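Local coordinates for BDI-0842-like domain-containing protein (Parabacteroides distasonis, PDB 4JM1) that is of unknown function and folds as a small alpha/beta domain resembling the prodomain of alpha-lytic protease, at residues D7-T10 and K16-V19. Numbering follows the deposited sequence. Where two conformers were deposited one is given.
Sequences DTIT and KAAV
I9 and A17 meet methyl to methyl, the CD1 atom of I9 lying 4.1 Å from the CB of A17. The isoleucine is the last residue of helix 3-9, and its side chain sets out turned neither at the strand nor from it. The longer branch makes up the difference: with chi1 at 64°, CG1 sits between the backbone N and the carbonyl carbon, and an extended chi2 of 169° carries CD1 out to the alanine. A17 points its single methyl at the helix end, and so small a side chain lets the I9 branch lie close to the strand. I9 is buried, as befits a wholly apolar residue, and also packs on I27, F44 and E47.

In this alpha/beta fold, which resembles the alpha-lytic protease prodomain, strand 16-19 is an outermost strand of the four-stranded mixed sheet. It pairs antiparallel with strand 24-29, K16 bonding to A28 and A18 to V26 through the backbone. The N-H of A17 falls between those pairings and is taken up by a water 3.0 Å from its N.

That same water donates to OG1 of T10, at 2.8 Å, and thus bridges a gap of 4.2 Å between OG1 and the N of A17. Threonine suits the point where the chain leaves the helix: OG1, anti to the carbonyl carbon (chi1 -65°), accepts from the water while also hydrogen-bonding the carbonyl O of I6, a turn back in the helix. The nearest CA atoms across the contact are those of T10 and K16, 5.4 Å apart.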
loop_
_atom_site.group_PDB
_atom_site.type_symbol
_atom_site.label_atom_id
_atom_site.label_comp_id
_atom_site.label_asym_id
_atom_site.label_seq_id
_atom_site.Cartn_x
_atom_site.Cartn_y
_atom_site.Cartn_z
ATOM N N ASP A 7 -3.592 -10.290 -3.062
ATOM C CA ASP A 7 -4.803 -11.102 -2.879
ATOM C C ASP A 7 -4.928 -11.742 -1.500
ATOM O O ASP A 7 -6.014 -12.177 -1.108
ATOM C CB ASP A 7 -4.974 -12.121 -4.012
ATOM C CG ASP A 7 -5.214 -11.479 -5.377
ATOM O OD1 ASP A 7 -5.518 -10.258 -5.434
ATOM O OD2 ASP A 7 -5.091 -12.217 -6.397
ATOM N N THR A 8 -3.829 -11.815 -0.758
ATOM C CA THR A 8 -3.843 -12.311 0.614
ATOM C C THR A 8 -4.169 -11.219 1.632
ATOM O O THR A 8 -4.845 -11.485 2.616
ATOM C CB THR A 8 -2.543 -13.025 0.932
ATOM O OG1 THR A 8 -2.401 -14.143 0.049
ATOM C CG2 THR A 8 -2.493 -13.541 2.374
ATOM N N ILE A 9 -3.691 -10.004 1.408
ATOM C CA ILE A 9 -3.936 -8.935 2.369
ATOM C C ILE A 9 -5.272 -8.218 2.135
ATOM O O ILE A 9 -5.778 -7.580 3.061
ATOM C CB ILE A 9 -2.776 -7.895 2.431
ATOM C CG1 ILE A 9 -2.602 -7.128 1.113
ATOM C CG2 ILE A 9 -1.444 -8.567 2.818
ATOM C CD1 ILE A 9 -1.647 -5.909 1.241
ATOM N N THR A 10 -5.812 -8.285 0.902
ATOM C CA THR A 10 -7.038 -7.558 0.576
ATOM C C THR A 10 -8.216 -8.089 1.389
ATOM O O THR A 10 -8.553 -9.265 1.348
ATOM C CB THR A 10 -7.321 -7.608 -0.943
ATOM O OG1 THR A 10 -6.261 -6.903 -1.621
ATOM C CG2 THR A 10 -8.651 -6.946 -1.280
ATOM N N LYS A 16 -8.060 -2.413 0.061
ATOM C CA LYS A 16 -7.660 -2.536 -1.338
ATOM C C LYS A 16 -6.165 -2.218 -1.413
ATOM O O LYS A 16 -5.641 -1.494 -0.573
ATOM C CB LYS A 16 -8.488 -1.581 -2.220
ATOM C CG LYS A 16 -8.363 -1.811 -3.727
ATOM C CD LYS A 16 -9.402 -1.034 -4.539
ATOM C CE LYS A 16 -9.127 -1.145 -6.053
ATOM N NZ LYS A 16 -10.294 -0.778 -6.961
ATOM N N ALA A 17 -5.485 -2.803 -2.388
ATOM C CA ALA A 17 -4.064 -2.544 -2.604
ATOM C C ALA A 17 -3.715 -2.720 -4.071
ATOM O O ALA A 17 -4.386 -3.454 -4.801
ATOM C CB ALA A 17 -3.182 -3.472 -1.716
ATOM N N ALA A 18 -2.626 -2.081 -4.489
ATOM C CA ALA A 18 -2.150 -2.189 -5.862
ATOM C C ALA A 18 -0.703 -1.759 -5.959
ATOM O O ALA A 18 -0.282 -0.831 -5.275
ATOM C CB ALA A 18 -2.987 -1.333 -6.801
ATOM N N VAL A 19 0.059 -2.431 -6.816
ATOM C CA VAL A 19 1.377 -1.921 -7.225
ATOM C C VAL A 19 1.184 -0.993 -8.411
ATOM O O VAL A 19 0.457 -1.285 -9.360
ATOM C CB VAL A 19 2.358 -3.064 -7.536
ATOM C CG1 VAL A 19 3.691 -2.558 -8.151
ATOM C CG2 VAL A 19 2.640 -3.889 -6.277
HETATM O O HOH W 1 -6.847 -5.138 -3.676
#